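Local coordinates for protein epoxyqueuosine reductase (Streptococcus thermophilus, PDB 5D6S) that belongs to the QueG family of cobalamin- and iron-sulfur-containing reductases and holds one cobalamin and two iron-sulfur clusters, at residues A[125-130]-A[310-315]; A[99-104]-A[189-194]; A[131-136]-A[154-159]. All coordinates share one frame; numbering follows the deposited sequence.

Interaction 1 of 3, residues A[125-130]-A[310-315]; sequences GLDYHY and MIAGSW
The N-cap of helix 128-144, formed by Asp-127, docks on the loop that joins helices 301-308 and 318-331, where it meets Met-310 and Ala-312. One backbone bond ties the two segments, Asp-127 N to Met-310 O at 2.9 Å. With CG anti to its own N (chi1 179°), the Asp-127 carboxylate runs alongside Ala-312, and OD1 comes 3.4 Å from Ala-312 CB. The same OD1 takes two N-H groups of His-129. The N-cap bond from His-129 N (3.1 Å) arrives from above the carboxylate plane, whereas ring ND1 reaches the syn lone pair almost within its own ring plane, 2.7 Å away. The imidazole, whose face lies over the ring of Tyr-128, is pinned at both nitrogens, ND1 by Asp-127 OD1 and NE2 by Asp-157 OD2 in the loop after strand 152-155. Apolar packing flanks the backbone bond: Leu-126 CD1 rests on Met-310 CB at 3.8 Å, the two side chains crossing at about a right angle, and the Tyr-128 ring meets Ala-312 CB obliquely. Beyond the contact, Tyr-128 touches cobalamin, which places the start of helix 128-144 between the ligand pocket and the loop before helix 318-331.

Interaction 2 of 3, residues A[99-104]-A[189-194]; sequences VAYPHK and YMYLGE
Tyr-101 is sandwiched between Tyr-189 and Tyr-191 where strands 93-100 and 190-197 pair antiparallel. Val-99 and Tyr-191 form a hydrogen-bonded pair, with Val-99 N to Tyr-191 O at 2.9 Å and Tyr-191 N to Val-99 O at 2.7 Å; Ala-100 and Met-190 follow as a non-hydrogen-bonded pair. Past the strand end, Tyr-101 N still bonds Tyr-189 O at 2.9 Å. The buried, tightly packed part lies here. Tyr-101 CG lies between its backbone N and carbonyl carbon (chi1 62°), which brings the ring between Tyr-191 and Tyr-189. Tyr-101 and Tyr-191 make an offset stack, planes 13° apart and centroids 4.3 Å apart, with CD1 of Tyr-101 over the rim of the Tyr-191 ring. The other face of Tyr-101 receives Tyr-189 CB in a CH-pi contact, and the Tyr-189 ring turns its edge to that face in an offset edge-to-face pair, planes at 71°. Toward the partly exposed side the cluster narrows to a single aromatic pair: the rings of His-103 and Tyr-189 stack with an offset, and His-103 CB sits 3.4 Å from the Tyr-189 centroid, over that face. The next residue, Lys-104, is exposed and lays its CG over the other face of the imidazole, toward the rim. Met-190 O and Leu-192 O each accept a hydrogen bond from cobalamin. Tyr-128 at the start of helix 128-144 stacks on the face of Tyr-191 opposite Tyr-101, Leu-132 of that helix packs on Val-99 and Tyr-191, and Gln-267 of helix 265-268 touches both Tyr-101 and Tyr-189.

Interaction 3 of 3, residues A[131-136]-A[154-159]; sequences VLQDKL and GMVDTG
Val-156 packs against Leu-132 and Gln-133, joining helix 128-144 to the end of strand 152-155, an outermost strand of the four-stranded antiparallel sheet, and to the turn just after it. This is helix-on-sheet packing by van der Waals contact, for no hydrogen bond crosses between the two segments. The apolar part centres on the two methyls of Val-156, which its first torsion divides between neighbouring helix residues. CG2, anti to the backbone N, meets Leu-132 CB at 3.9 Å and lies a little farther from Leu-132 CD2; CG1 turns to Gln-133, whose CG approaches to 3.5 Å. The Gln-133 chain is extended beyond CG, and its amide oxygen OE1 comes nearest Val-156 CG1, at 3.3 Å, a contact and not a hydrogen bond. One turn further along the helix, Leu-136 points at the strand. Its CG stands anti to the carbonyl carbon (chi1 -67°), and the outstretched CD1 touches backbone atoms, coming 4.1 Å from Gly-154 CA and 3.8 Å from Met-155 O. Here the packing is methyl against main chain, whereas the Met-155 side chain starts away from the helix and touches Glu-194 and Ile-196 of strand 190-197. Polar interactions hold the shape of the turn that follows the strand. Asp-157 N is bonded to Asp-163 OD2, and Asp-157 O accepts a hydrogen bond from cobalamin, so the loop packed against the helix also lines the ligand pocket. Asp-157 has a positive phi of 70° and is the middle residue of a classic gamma turn. The turn is closed by a bond from Thr-158 N to Val-156 O at 2.7 Å, and Thr-158 OG1 adds a weak one to the same oxygen at 3.4 Å.

In the fold
From the N terminus, strand 93-100 ends in 99-104, and the chain passes through 125-130 into helix 128-144; the N-cap and start of that helix supply one side of interaction 1, its next turn one side of interaction 3. Interaction 3 closes the shortest loop, bringing the chain back at 154-159 with only 17 residues between its segments. It nests inside the loop of interaction 2, closed at 189-194, and inside that of interaction 1, closed much later at 310-315. Interactions 1 and 2 cross, since their segments alternate along the chain. Interactions 2 and 3 meet in the sheet, where strands 190-197 and 152-155 are neighbours; interaction 1 ties the same helix to the loop before helix 318-331.

Interaction 1 of 3, residues A[125-130]-A[310-315]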
# COMPACT_ATOMS: atom_id res chain seq x y z
N GLY A 125 -10.24 -6.74 -3.31
CA GLY A 125 -11.49 -6.78 -2.58
C GLY A 125 -11.67 -5.60 -1.65
O GLY A 125 -10.89 -4.65 -1.70
N LEU A 126 -12.66 -5.69 -0.77
CA LEU A 126 -13.07 -4.57 0.06
C LEU A 126 -11.99 -3.93 0.93
O LEU A 126 -11.21 -4.61 1.56
CB LEU A 126 -14.23 -4.95 0.97
CG LEU A 126 -15.25 -3.82 0.96
CD1 LEU A 126 -15.90 -3.82 -0.41
CD2 LEU A 126 -16.31 -4.00 2.03
N ASP A 127 -11.98 -2.60 0.92
CA ASP A 127 -10.98 -1.80 1.59
C ASP A 127 -10.81 -2.33 2.99
O ASP A 127 -11.76 -2.32 3.78
CB ASP A 127 -11.44 -0.35 1.64
CG ASP A 127 -10.46 0.57 2.36
OD1 ASP A 127 -9.38 0.13 2.75
OD2 ASP A 127 -10.80 1.76 2.55
N TYR A 128 -9.60 -2.80 3.30
CA TYR A 128 -9.32 -3.34 4.64
C TYR A 128 -9.77 -2.40 5.76
O TYR A 128 -10.30 -2.85 6.76
CB TYR A 128 -7.83 -3.76 4.79
CG TYR A 128 -6.78 -2.67 4.92
CD1 TYR A 128 -6.51 -2.08 6.15
CD2 TYR A 128 -6.03 -2.26 3.83
CE1 TYR A 128 -5.52 -1.11 6.28
CE2 TYR A 128 -5.07 -1.27 3.95
CZ TYR A 128 -4.81 -0.71 5.20
OH TYR A 128 -3.86 0.28 5.34
N HIS A 129 -9.57 -1.11 5.58
CA HIS A 129 -10.01 -0.13 6.59
C HIS A 129 -11.44 -0.39 6.99
O HIS A 129 -11.76 -0.34 8.15
CB HIS A 129 -9.90 1.33 6.10
CG HIS A 129 -8.50 1.76 5.77
ND1 HIS A 129 -7.89 1.46 4.57
CD2 HIS A 129 -7.60 2.48 6.48
CE1 HIS A 129 -6.67 1.97 4.55
NE2 HIS A 129 -6.47 2.60 5.69
N TYR A 130 -12.32 -0.60 6.02
CA TYR A 130 -13.71 -0.85 6.37
C TYR A 130 -13.86 -2.23 7.03
O TYR A 130 -14.58 -2.38 8.02
CB TYR A 130 -14.66 -0.74 5.18
CG TYR A 130 -15.95 -1.41 5.55
CD1 TYR A 130 -16.81 -0.83 6.49
CD2 TYR A 130 -16.27 -2.68 5.06
CE1 TYR A 130 -17.97 -1.47 6.89
CE2 TYR A 130 -17.43 -3.34 5.45
CZ TYR A 130 -18.27 -2.74 6.36
OH TYR A 130 -19.42 -3.39 6.76
N MET A 310 -14.50 0.90 -3.95
CA MET A 310 -14.57 0.07 -2.75
C MET A 310 -13.20 -0.41 -2.30
O MET A 310 -13.08 -0.91 -1.19
CB MET A 310 -15.40 -1.18 -3.06
CG MET A 310 -14.62 -2.19 -3.90
SD MET A 310 -15.43 -2.82 -5.37
CE MET A 310 -15.80 -1.32 -6.28
N ILE A 311 -12.19 -0.34 -3.16
CA ILE A 311 -10.87 -0.87 -2.80
C ILE A 311 -10.03 0.19 -2.07
O ILE A 311 -10.24 1.40 -2.20
CB ILE A 311 -10.07 -1.47 -4.00
CG1 ILE A 311 -9.57 -0.39 -4.96
CG2 ILE A 311 -10.91 -2.48 -4.77
CD1 ILE A 311 -8.53 -0.88 -5.95
N ALA A 312 -9.05 -0.29 -1.32
CA ALA A 312 -8.16 0.59 -0.57
C ALA A 312 -7.48 1.60 -1.49
O ALA A 312 -7.36 2.78 -1.15
CB ALA A 312 -7.13 -0.22 0.18
N GLY A 313 -7.01 1.11 -2.63
CA GLY A 313 -6.23 1.91 -3.56
C GLY A 313 -6.97 3.07 -4.20
O GLY A 313 -6.36 3.83 -4.96
N SER A 314 -8.27 3.18 -3.93
CA SER A 314 -9.08 4.25 -4.51
C SER A 314 -9.09 5.50 -3.68
O SER A 314 -9.79 6.46 -3.99
CB SER A 314 -10.51 3.76 -4.75
OG SER A 314 -11.27 3.65 -3.55
N TRP A 315 -8.31 5.53 -2.61
CA TRP A 315 -8.42 6.60 -1.59
C TRP A 315 -7.99 8.01 -2.04
O TRP A 315 -8.27 9.00 -1.35
CB TRP A 315 -7.67 6.22 -0.31
CG TRP A 315 -6.17 6.27 -0.39
CD1 TRP A 315 -5.35 5.33 -0.92
CD2 TRP A 315 -5.32 7.32 0.07
NE1 TRP A 315 -4.03 5.72 -0.82
CE2 TRP A 315 -3.99 6.95 -0.23
CE3 TRP A 315 -5.55 8.55 0.70
CZ2 TRP A 315 -2.91 7.75 0.09
CZ3 TRP A 315 -4.48 9.35 1.02
CH2 TRP A 315 -3.16 8.95 0.70

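Interaction 2 of 3, residues A[99-104]-A[189-194]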
# COMPACT_ATOMS: atom_id res chain seq x y z
N VAL A 99 -5.84 -9.73 10.32
CA VAL A 99 -6.72 -10.45 9.40
C VAL A 99 -5.87 -10.79 8.21
O VAL A 99 -5.25 -9.90 7.61
CB VAL A 99 -7.94 -9.62 8.97
CG1 VAL A 99 -8.79 -10.38 7.96
CG2 VAL A 99 -8.78 -9.24 10.17
N ALA A 100 -5.83 -12.07 7.85
CA ALA A 100 -5.00 -12.49 6.74
C ALA A 100 -5.71 -12.25 5.41
O ALA A 100 -6.94 -12.23 5.36
CB ALA A 100 -4.64 -13.96 6.89
N TYR A 101 -4.92 -12.05 4.35
CA TYR A 101 -5.46 -11.87 2.99
C TYR A 101 -4.64 -12.65 1.95
O TYR A 101 -3.42 -12.83 2.11
CB TYR A 101 -5.53 -10.39 2.61
CG TYR A 101 -4.19 -9.66 2.56
CD1 TYR A 101 -3.68 -9.05 3.68
CD2 TYR A 101 -3.47 -9.54 1.39
CE1 TYR A 101 -2.48 -8.34 3.65
CE2 TYR A 101 -2.26 -8.85 1.34
CZ TYR A 101 -1.77 -8.24 2.48
OH TYR A 101 -0.56 -7.55 2.47
N PRO A 102 -5.32 -13.14 0.90
CA PRO A 102 -4.62 -13.91 -0.12
C PRO A 102 -3.65 -13.04 -0.90
O PRO A 102 -3.96 -11.89 -1.18
CB PRO A 102 -5.74 -14.37 -1.05
CG PRO A 102 -6.91 -13.48 -0.77
CD PRO A 102 -6.75 -12.94 0.61
N HIS A 103 -2.53 -13.61 -1.29
CA HIS A 103 -1.54 -12.93 -2.10
C HIS A 103 -1.43 -13.50 -3.53
O HIS A 103 -0.85 -12.88 -4.41
CB HIS A 103 -0.20 -12.93 -1.39
CG HIS A 103 0.61 -14.17 -1.59
ND1 HIS A 103 0.31 -15.38 -0.99
CD2 HIS A 103 1.74 -14.38 -2.31
CE1 HIS A 103 1.22 -16.27 -1.34
NE2 HIS A 103 2.10 -15.69 -2.14
N LYS A 104 -1.98 -14.70 -3.74
CA LYS A 104 -2.11 -15.31 -5.07
C LYS A 104 -3.56 -15.19 -5.45
O LYS A 104 -4.43 -15.15 -4.58
CB LYS A 104 -1.74 -16.80 -5.04
CG LYS A 104 -0.26 -17.14 -5.20
CD LYS A 104 -0.00 -18.57 -4.69
CE LYS A 104 0.76 -19.44 -5.67
NZ LYS A 104 2.18 -19.01 -5.81
N TYR A 189 1.32 -11.38 4.91
CA TYR A 189 0.03 -11.07 4.26
C TYR A 189 -1.12 -11.00 5.24
O TYR A 189 -2.12 -11.71 5.13
CB TYR A 189 -0.24 -12.01 3.06
CG TYR A 189 0.88 -11.95 2.01
CD1 TYR A 189 1.23 -10.74 1.38
CD2 TYR A 189 1.61 -13.08 1.68
CE1 TYR A 189 2.26 -10.68 0.45
CE2 TYR A 189 2.63 -13.02 0.75
CZ TYR A 189 2.95 -11.82 0.13
OH TYR A 189 3.97 -11.80 -0.81
N MET A 190 -0.96 -10.05 6.18
CA MET A 190 -1.99 -9.68 7.16
C MET A 190 -2.25 -8.16 7.24
O MET A 190 -1.30 -7.36 7.24
CB MET A 190 -1.59 -10.11 8.58
CG MET A 190 -1.14 -11.55 8.74
SD MET A 190 -0.44 -11.81 10.38
CE MET A 190 1.16 -10.98 10.27
N TYR A 191 -3.53 -7.79 7.33
CA TYR A 191 -3.96 -6.45 7.73
C TYR A 191 -3.90 -6.35 9.24
O TYR A 191 -4.21 -7.31 9.93
CB TYR A 191 -5.40 -6.17 7.31
CG TYR A 191 -5.74 -6.42 5.85
CD1 TYR A 191 -4.95 -5.91 4.82
CD2 TYR A 191 -6.88 -7.15 5.49
CE1 TYR A 191 -5.28 -6.13 3.49
CE2 TYR A 191 -7.22 -7.35 4.16
CZ TYR A 191 -6.42 -6.85 3.16
OH TYR A 191 -6.76 -7.06 1.83
N LEU A 192 -3.51 -5.20 9.76
CA LEU A 192 -3.40 -4.99 11.21
C LEU A 192 -4.38 -3.94 11.74
O LEU A 192 -4.75 -3.01 11.05
CB LEU A 192 -1.98 -4.57 11.61
CG LEU A 192 -0.86 -5.56 11.29
CD1 LEU A 192 0.47 -5.10 11.88
CD2 LEU A 192 -1.21 -6.96 11.77
N GLY A 193 -4.77 -4.14 12.99
CA GLY A 193 -5.59 -3.19 13.74
C GLY A 193 -5.28 -3.22 15.23
O GLY A 193 -4.56 -4.10 15.71
N GLU A 194 -5.85 -2.26 15.96
CA GLU A 194 -5.69 -2.16 17.41
C GLU A 194 -6.98 -1.70 18.06
O GLU A 194 -7.67 -0.84 17.53
CB GLU A 194 -4.66 -1.12 17.82
CG GLU A 194 -3.28 -1.33 17.27
CD GLU A 194 -3.06 -0.55 16.01
OE1 GLU A 194 -2.79 -1.21 14.99
OE2 GLU A 194 -3.18 0.70 16.06

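Interaction 3 of 3, residues A[131-136]-A[154-159]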
# COMPACT_ATOMS: atom_id res chain seq x y z
N VAL A 131 -13.21 -3.25 6.46
CA VAL A 131 -13.35 -4.61 6.95
C VAL A 131 -12.95 -4.70 8.44
O VAL A 131 -13.69 -5.24 9.26
CB VAL A 131 -12.54 -5.63 6.12
CG1 VAL A 131 -12.67 -7.03 6.69
CG2 VAL A 131 -13.01 -5.65 4.67
N LEU A 132 -11.78 -4.16 8.77
CA LEU A 132 -11.26 -4.24 10.13
C LEU A 132 -12.04 -3.37 11.12
O LEU A 132 -12.23 -3.78 12.25
CB LEU A 132 -9.76 -3.91 10.17
CG LEU A 132 -8.93 -5.18 10.06
CD1 LEU A 132 -9.16 -5.86 8.72
CD2 LEU A 132 -7.44 -4.92 10.30
N GLN A 133 -12.45 -2.16 10.72
CA GLN A 133 -13.24 -1.32 11.61
C GLN A 133 -14.53 -2.02 11.95
O GLN A 133 -14.99 -1.94 13.08
CB GLN A 133 -13.52 0.07 11.02
CG GLN A 133 -12.49 1.11 11.48
CD GLN A 133 -12.31 2.26 10.49
OE1 GLN A 133 -11.21 2.53 9.99
NE2 GLN A 133 -13.41 2.93 10.18
N ASP A 134 -15.12 -2.74 10.98
CA ASP A 134 -16.30 -3.56 11.25
C ASP A 134 -16.00 -4.66 12.29
O ASP A 134 -16.75 -4.84 13.25
CB ASP A 134 -16.83 -4.18 9.95
CG ASP A 134 -18.01 -5.12 10.18
OD1 ASP A 134 -19.12 -4.60 10.45
OD2 ASP A 134 -17.82 -6.36 10.07
N LYS A 135 -14.91 -5.41 12.09
CA LYS A 135 -14.47 -6.44 13.05
C LYS A 135 -14.21 -5.91 14.49
O LYS A 135 -14.69 -6.49 15.46
CB LYS A 135 -13.23 -7.17 12.52
CG LYS A 135 -13.56 -8.22 11.46
CD LYS A 135 -12.31 -8.83 10.88
CE LYS A 135 -12.58 -10.10 10.09
NZ LYS A 135 -13.72 -9.98 9.15
N LEU A 136 -13.47 -4.81 14.61
CA LEU A 136 -13.28 -4.11 15.89
C LEU A 136 -14.55 -3.61 16.56
O LEU A 136 -14.60 -3.46 17.77
CB LEU A 136 -12.37 -2.90 15.70
CG LEU A 136 -10.91 -3.15 15.35
CD1 LEU A 136 -10.17 -1.82 15.38
CD2 LEU A 136 -10.26 -4.13 16.31
N GLY A 154 -10.66 2.44 18.78
CA GLY A 154 -10.21 1.59 17.67
C GLY A 154 -9.33 2.32 16.67
O GLY A 154 -9.57 3.47 16.34
N MET A 155 -8.32 1.62 16.15
CA MET A 155 -7.44 2.16 15.12
C MET A 155 -7.18 1.13 14.02
O MET A 155 -7.01 -0.04 14.29
CB MET A 155 -6.11 2.59 15.74
CG MET A 155 -6.23 3.78 16.64
SD MET A 155 -4.63 4.18 17.32
CE MET A 155 -4.99 5.77 18.09
N VAL A 156 -7.11 1.59 12.77
CA VAL A 156 -6.60 0.74 11.70
C VAL A 156 -6.00 1.62 10.59
O VAL A 156 -6.71 2.31 9.89
CB VAL A 156 -7.67 -0.26 11.20
CG1 VAL A 156 -9.03 0.40 11.13
CG2 VAL A 156 -7.29 -0.89 9.88
N ASP A 157 -4.66 1.62 10.52
CA ASP A 157 -3.86 2.39 9.57
C ASP A 157 -3.88 3.89 9.83
O ASP A 157 -2.84 4.53 9.90
CB ASP A 157 -4.26 2.04 8.12
CG ASP A 157 -3.41 2.77 7.08
OD1 ASP A 157 -2.18 2.59 7.03
OD2 ASP A 157 -4.00 3.46 6.22
N THR A 158 -5.07 4.46 9.99
CA THR A 158 -5.25 5.91 9.99
C THR A 158 -5.16 6.50 11.36
O THR A 158 -5.25 7.70 11.54
CB THR A 158 -6.66 6.26 9.48
OG1 THR A 158 -7.64 5.60 10.28
CG2 THR A 158 -6.85 5.82 8.04
N GLY A 159 -4.99 5.64 12.36
CA GLY A 159 -4.77 6.09 13.74
C GLY A 159 -3.32 6.54 13.99
O GLY A 159 -2.44 6.39 13.14